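Local coordinates for protein BH2851 (PDB 2GFG) that is of unknown function but carries a CYTH domain and may be an adenylate cyclase or act on another triphosphate-containing substrate, at residues 57-61 with 62-66; 141-144 with 145-148. All coordinates share one frame; numbering follows the deposited sequence.

How the interactions relate
Both interactions are beta hairpins with two-residue loops, turned by type I' turns, and both belong to the same closed antiparallel sheet of the CYTH barrel. Interaction 1 joins strands 54-60 and 63-71, interaction 2 strands 134-143 and 146-155; their centres lie 19 Å apart and their nearest atoms about 9 Å, without touching. Interaction 1 is largely a surface contact, with I57 and F66 buried where it runs into the sheet. Interaction 2 is partly buried, with Y143 and S141 covered. The chemistry differs accordingly: in 57-66 a water and a diol gather on the face carrying R58 and K60, whereas in 141-148 a tyrosine and an aspartate bond directly across the strands.

Interaction 1. Residues 57-61 with 62-66; sequences IREKE and AIFTF. With EDO (1,2-ethanediol), chain F.
R58 and T65 face each other as a hydrogen-bonded pair in a beta hairpin of the CYTH barrel, whose two-residue loop is a type I' turn from K60 to I63. Between them R58 N gives its proton to T65 O at 2.8 Å, and T65 N returns one to R58 O. K60 and I63 repeat the exchange nearer the turn, where the I63 N to K60 O bond is the longer of the two, 3.1 Å.

One water bridges two carbonyl oxygens and a hydroxyl. It donates to R58 O and to I63 O, the latter at 2.7 Å, and also bonds T65 OG1, so both carbonyls have a second donor besides the backbone amide. On the same face R58 and K60 converge on a 1,2-ethanediol, probably from the crystallisation liquor: K60 NZ holds its O1 at 3.0 Å, while R58 NH1 reaches that oxygen weakly, within the guanidinium plane. R58 NE is bound to N38 of strand 34-42, and R56 and R126 lie close by, a basic cluster consistent with the phosphate-binding tunnel of CYTH enzymes.

On the other face, I57, E59, F64 and F66 line up. E59, extended with CG anti to its N (chi1 -172°), runs alongside F64, its carboxylate and the ring 26° apart; E59 CG lies 3.4 Å from F64 CE2.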
ATOM      1  N   ILE A  57      -2.137  -3.153  -9.086  1.00 42.93           N
ATOM      2  CA  ILE A  57      -3.580  -3.247  -9.265  1.00 43.71           C
ATOM      3  C   ILE A  57      -4.160  -3.881  -7.990  1.00 43.05           C
ATOM      4  O   ILE A  57      -3.768  -4.980  -7.617  1.00 43.31           O
ATOM      5  CB  ILE A  57      -3.959  -4.102 -10.500  1.00 43.28           C
ATOM      6  CG1 ILE A  57      -3.577  -3.365 -11.785  1.00 40.97           C
ATOM      7  CG2 ILE A  57      -5.471  -4.427 -10.495  1.00 45.08           C
ATOM      8  CD1 ILE A  57      -3.701  -4.209 -13.051  1.00 43.56           C
ATOM      9  N   ARG A  58      -5.041  -3.148  -7.304  1.00 43.96           N
ATOM     10  CA  ARG A  58      -5.685  -3.643  -6.079  1.00 44.98           C
ATOM     11  C   ARG A  58      -7.040  -4.238  -6.383  1.00 44.63           C
ATOM     12  O   ARG A  58      -7.822  -3.658  -7.117  1.00 43.83           O
ATOM     13  CB  ARG A  58      -5.849  -2.522  -5.055  1.00 45.77           C
ATOM     14  CG  ARG A  58      -6.558  -2.972  -3.730  1.00 47.63           C
ATOM     15  CD  ARG A  58      -6.436  -1.934  -2.640  1.00 48.93           C
ATOM     16  NE  ARG A  58      -5.075  -1.862  -2.116  1.00 51.20           N
ATOM     17  CZ  ARG A  58      -4.686  -1.075  -1.108  1.00 52.44           C
ATOM     18  NH1 ARG A  58      -5.546  -0.260  -0.506  1.00 50.16           N
ATOM     19  NH2 ARG A  58      -3.414  -1.107  -0.705  1.00 52.86           N
ATOM     20  N   GLU A  59      -7.331  -5.370  -5.745  1.00 44.02           N
ATOM     21  CA  GLU A  59      -8.626  -6.026  -5.844  1.00 44.16           C
ATOM     22  C   GLU A  59      -9.257  -6.062  -4.444  1.00 44.01           C
ATOM     23  O   GLU A  59      -8.656  -6.567  -3.511  1.00 44.25           O
ATOM     24  CB  GLU A  59      -8.439  -7.431  -6.374  1.00 44.92           C
ATOM     25  CG  GLU A  59      -9.711  -8.175  -6.701  1.00 45.98           C
ATOM     26  CD  GLU A  59      -9.436  -9.625  -7.172  1.00 50.69           C
ATOM     27  OE1 GLU A  59      -8.241  -9.987  -7.371  1.00 54.83           O
ATOM     28  OE2 GLU A  59     -10.406 -10.402  -7.296  1.00 50.90           O
ATOM     29  N   LYS A  60     -10.447  -5.486  -4.305  1.00 44.84           N
ATOM     30  CA  LYS A  60     -11.129  -5.423  -3.002  1.00 44.87           C
ATOM     31  C   LYS A  60     -12.638  -5.372  -3.184  1.00 45.94           C
ATOM     32  O   LYS A  60     -13.175  -4.392  -3.729  1.00 45.59           O
ATOM     33  CB  LYS A  60     -10.653  -4.202  -2.209  1.00 45.55           C
ATOM     34  CG  LYS A  60     -11.149  -4.162  -0.744  1.00 48.00           C
ATOM     35  CD  LYS A  60     -10.812  -2.837  -0.065  1.00 51.86           C
ATOM     36  CE  LYS A  60     -11.769  -1.714  -0.500  1.00 56.86           C
ATOM     37  NZ  LYS A  60     -11.488  -0.410   0.212  1.00 58.79           N
ATOM     38  N   GLU A  61     -13.320  -6.423  -2.711  1.00 46.86           N
ATOM     39  CA  GLU A  61     -14.793  -6.533  -2.796  1.00 48.54           C
ATOM     40  C   GLU A  61     -15.298  -6.338  -4.232  1.00 48.98           C
ATOM     41  O   GLU A  61     -16.187  -5.518  -4.486  1.00 49.75           O
ATOM     42  CB  GLU A  61     -15.463  -5.537  -1.836  1.00 49.08           C
ATOM     43  CG  GLU A  61     -15.047  -5.728  -0.378  1.00 52.93           C
ATOM     44  CD  GLU A  61     -15.791  -4.807   0.585  1.00 57.41           C
ATOM     45  OE1 GLU A  61     -16.351  -3.774   0.131  1.00 60.86           O
ATOM     46  OE2 GLU A  61     -15.794  -5.106   1.803  1.00 60.13           O
ATOM     47  N   ALA A  62     -14.679  -7.072  -5.171  1.00 48.22           N
ATOM     48  CA  ALA A  62     -15.058  -7.032  -6.608  1.00 47.64           C
ATOM     49  C   ALA A  62     -14.787  -5.661  -7.310  1.00 46.57           C
ATOM     50  O   ALA A  62     -15.287  -5.416  -8.411  1.00 47.49           O
ATOM     51  CB  ALA A  62     -16.538  -7.453  -6.792  1.00 46.87           C
ATOM     52  N   ILE A  63     -13.978  -4.806  -6.680  1.00 46.05           N
ATOM     53  CA  ILE A  63     -13.563  -3.536  -7.287  1.00 44.15           C
ATOM     54  C   ILE A  63     -12.049  -3.544  -7.506  1.00 42.28           C
ATOM     55  O   ILE A  63     -11.275  -3.810  -6.572  1.00 40.08           O
ATOM     56  CB  ILE A  63     -13.976  -2.326  -6.422  1.00 45.43           C
ATOM     57  CG1 ILE A  63     -15.497  -2.180  -6.433  1.00 47.82           C
ATOM     58  CG2 ILE A  63     -13.294  -1.005  -6.940  1.00 46.31           C
ATOM     59  CD1 ILE A  63     -16.031  -1.249  -5.402  1.00 49.80           C
ATOM     60  N   PHE A  64     -11.640  -3.235  -8.743  1.00 41.21           N
ATOM     61  CA  PHE A  64     -10.232  -3.172  -9.126  1.00 41.11           C
ATOM     62  C   PHE A  64      -9.789  -1.735  -9.270  1.00 41.04           C
ATOM     63  O   PHE A  64     -10.496  -0.922  -9.879  1.00 40.75           O
ATOM     64  CB  PHE A  64     -10.011  -3.908 -10.435  1.00 41.73           C
ATOM     65  CG  PHE A  64     -10.301  -5.363 -10.354  1.00 41.77           C
ATOM     66  CD1 PHE A  64     -11.600  -5.833 -10.477  1.00 41.81           C
ATOM     67  CD2 PHE A  64      -9.273  -6.282 -10.099  1.00 43.10           C
ATOM     68  CE1 PHE A  64     -11.876  -7.195 -10.372  1.00 42.86           C
ATOM     69  CE2 PHE A  64      -9.538  -7.641 -10.020  1.00 43.90           C
ATOM     70  CZ  PHE A  64     -10.836  -8.099 -10.142  1.00 40.81           C
ATOM     71  N   THR A  65      -8.609  -1.425  -8.718  1.00 40.98           N
ATOM     72  CA  THR A  65      -8.050  -0.075  -8.761  1.00 43.38           C
ATOM     73  C   THR A  65      -6.574  -0.116  -9.188  1.00 44.97           C
ATOM     74  O   THR A  65      -5.741  -0.763  -8.537  1.00 46.55           O
ATOM     75  CB  THR A  65      -8.164   0.618  -7.387  1.00 44.10           C
ATOM     76  OG1 THR A  65      -9.526   0.551  -6.923  1.00 45.45           O
ATOM     77  CG2 THR A  65      -7.729   2.086  -7.471  1.00 45.88           C
ATOM     78  N   PHE A  66      -6.277   0.555 -10.300  1.00 43.59           N
ATOM     79  CA  PHE A  66      -4.914   0.694 -10.816  1.00 43.40           C
ATOM     80  C   PHE A  66      -4.280   1.888 -10.127  1.00 42.63           C
ATOM     81  O   PHE A  66      -4.835   2.976 -10.158  1.00 41.12           O
ATOM     82  CB  PHE A  66      -4.982   0.914 -12.347  1.00 43.65           C
ATOM     83  CG  PHE A  66      -3.660   0.687 -13.096  1.00 44.71           C
ATOM     84  CD1 PHE A  66      -2.690  -0.232 -12.638  1.00 43.50           C
ATOM     85  CD2 PHE A  66      -3.480   1.268 -14.369  1.00 43.73           C
ATOM     86  CE1 PHE A  66      -1.539  -0.479 -13.376  1.00 43.60           C
ATOM     87  CE2 PHE A  66      -2.320   1.021 -15.117  1.00 44.33           C
ATOM     88  CZ  PHE A  66      -1.351   0.161 -14.625  1.00 45.70           C
TER
HETATM   89  C1  EDO F 501      -8.902   0.660  -2.090  1.00 75.95           C
HETATM   90  O1  EDO F 501      -8.787   0.444  -0.678  1.00 75.64           O
HETATM   91  C2  EDO F 501      -7.819   1.637  -2.561  1.00 75.57           C
HETATM   92  O2  EDO F 501      -8.039   1.998  -3.934  1.00 76.03           O
HETATM   93  O   HOH W   1      -9.682  -1.902  -5.628  1.00 36.01           O

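Interaction 2. Residues 141-144 with 145-148; sequences SSYL and GIED
S141 and D148, and then Y143 and I146, form two hydrogen-bonded pairs of an antiparallel hairpin whose type I' turn has L144 and G145 at its corners. The S141-D148 pair is matched, 2.9 Å both from S141 N to D148 O and from D148 N to S141 O. Y143 and I146 exchange bonds next to the turn, with I146 N 3.1 Å from Y143 O.

Y143 carries the side-chain contact. Its chi1 of 53° sets the ring over its own backbone, between N and carbonyl carbon, and leans it across to the partner strand. I146 CG1 covers one face in a CH-pi contact, 4.2 Å from the ring centroid and offset toward the rim, while I146 CD1 meets Y143 CE2. At the ring edge Y143 OH donates to D148 OD2 at 2.7 Å, coming from above the carboxylate plane; ring and carboxylate are 61° apart. A water bridges D148 OD1 and S141 OG.

Helix 182-190 lies against this face: R185 forms a salt bridge with D148 OD2, and F186 touches Y143 and L144. On the neighbouring strand 117-131 of the same barrel, T124 bonds S141 OG and L122 packs against Y143.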
ATOM      1  N   SER A 141      -0.801  -9.036   6.582  1.00 41.66           N
ATOM      2  CA  SER A 141      -0.488  -9.353   5.184  1.00 41.79           C
ATOM      3  C   SER A 141       0.117 -10.733   5.042  1.00 43.21           C
ATOM      4  O   SER A 141       0.823 -11.191   5.921  1.00 41.56           O
ATOM      5  CB  SER A 141       0.482  -8.311   4.607  1.00 41.73           C
ATOM      6  OG  SER A 141      -0.068  -7.015   4.684  1.00 41.03           O
ATOM      7  N   SER A 142      -0.158 -11.380   3.901  1.00 44.54           N
ATOM      8  CA  SER A 142       0.442 -12.674   3.558  1.00 45.99           C
ATOM      9  C   SER A 142       0.993 -12.616   2.141  1.00 46.90           C
ATOM     10  O   SER A 142       0.335 -12.097   1.234  1.00 46.08           O
ATOM     11  CB  SER A 142      -0.588 -13.785   3.661  1.00 46.07           C
ATOM     12  OG  SER A 142      -1.578 -13.652   2.657  1.00 48.66           O
ATOM     13  N   TYR A 143       2.194 -13.153   1.948  1.00 48.48           N
ATOM     14  CA  TYR A 143       2.848 -13.116   0.632  1.00 50.99           C
ATOM     15  C   TYR A 143       3.986 -14.106   0.539  1.00 51.86           C
ATOM     16  O   TYR A 143       4.752 -14.275   1.496  1.00 53.39           O
ATOM     17  CB  TYR A 143       3.369 -11.692   0.324  1.00 52.30           C
ATOM     18  CG  TYR A 143       4.270 -11.093   1.409  1.00 55.39           C
ATOM     19  CD1 TYR A 143       3.719 -10.486   2.557  1.00 56.34           C
ATOM     20  CD2 TYR A 143       5.666 -11.088   1.265  1.00 56.55           C
ATOM     21  CE1 TYR A 143       4.542  -9.923   3.550  1.00 56.08           C
ATOM     22  CE2 TYR A 143       6.498 -10.523   2.249  1.00 57.44           C
ATOM     23  CZ  TYR A 143       5.928  -9.943   3.389  1.00 57.23           C
ATOM     24  OH  TYR A 143       6.738  -9.390   4.352  1.00 56.74           O
ATOM     25  N   LEU A 144       4.071 -14.794  -0.606  1.00 51.43           N
ATOM     26  CA  LEU A 144       5.181 -15.703  -0.899  1.00 51.96           C
ATOM     27  C   LEU A 144       5.449 -16.736   0.248  1.00 51.69           C
ATOM     28  O   LEU A 144       6.602 -16.987   0.611  1.00 50.57           O
ATOM     29  CB  LEU A 144       6.457 -14.888  -1.204  1.00 52.25           C
ATOM     30  CG  LEU A 144       6.324 -13.846  -2.315  1.00 53.86           C
ATOM     31  CD1 LEU A 144       7.519 -12.883  -2.322  1.00 54.49           C
ATOM     32  CD2 LEU A 144       6.165 -14.530  -3.679  1.00 55.80           C
ATOM     33  N   GLY A 145       4.365 -17.264   0.838  1.00 51.67           N
ATOM     34  CA  GLY A 145       4.462 -18.310   1.885  1.00 52.02           C
ATOM     35  C   GLY A 145       4.496 -17.804   3.341  1.00 52.24           C
ATOM     36  O   GLY A 145       4.159 -18.557   4.266  1.00 53.23           O
ATOM     37  N   ILE A 146       4.922 -16.540   3.547  1.00 50.95           N
ATOM     38  CA  ILE A 146       5.044 -15.959   4.911  1.00 49.44           C
ATOM     39  C   ILE A 146       3.922 -14.947   5.200  1.00 48.09           C
ATOM     40  O   ILE A 146       3.045 -14.718   4.357  1.00 48.19           O
ATOM     41  CB  ILE A 146       6.462 -15.285   5.133  1.00 50.04           C
ATOM     42  CG1 ILE A 146       6.594 -13.968   4.337  1.00 50.90           C
ATOM     43  CG2 ILE A 146       7.580 -16.260   4.760  1.00 51.91           C
ATOM     44  CD1 ILE A 146       7.918 -13.229   4.568  1.00 52.94           C
ATOM     45  N   GLU A 147       3.959 -14.345   6.391  1.00 47.33           N
ATOM     46  CA  GLU A 147       3.022 -13.268   6.748  1.00 47.76           C
ATOM     47  C   GLU A 147       3.608 -12.307   7.777  1.00 46.08           C
ATOM     48  O   GLU A 147       4.625 -12.592   8.398  1.00 45.63           O
ATOM     49  CB  GLU A 147       1.702 -13.853   7.265  1.00 49.34           C
ATOM     50  CG  GLU A 147       1.792 -14.571   8.610  1.00 52.99           C
ATOM     51  CD  GLU A 147       0.445 -15.113   9.072  1.00 56.41           C
ATOM     52  OE1 GLU A 147      -0.426 -15.375   8.210  1.00 58.46           O
ATOM     53  OE2 GLU A 147       0.260 -15.282  10.297  1.00 60.67           O
ATOM     54  N   ASP A 148       2.965 -11.154   7.928  1.00 45.71           N
ATOM     55  CA  ASP A 148       3.377 -10.166   8.942  1.00 45.41           C
ATOM     56  C   ASP A 148       2.237  -9.223   9.333  1.00 44.26           C
ATOM     57  O   ASP A 148       1.148  -9.269   8.750  1.00 43.40           O
ATOM     58  CB  ASP A 148       4.629  -9.374   8.477  1.00 44.80           C
ATOM     59  CG  ASP A 148       4.389  -8.556   7.185  1.00 47.90           C
ATOM     60  OD1 ASP A 148       3.261  -8.032   6.978  1.00 41.73           O
ATOM     61  OD2 ASP A 148       5.377  -8.370   6.424  1.00 44.65           O
TER
HETATM   62  O   HOH W   2       1.024  -6.175   7.164  1.00 41.78           O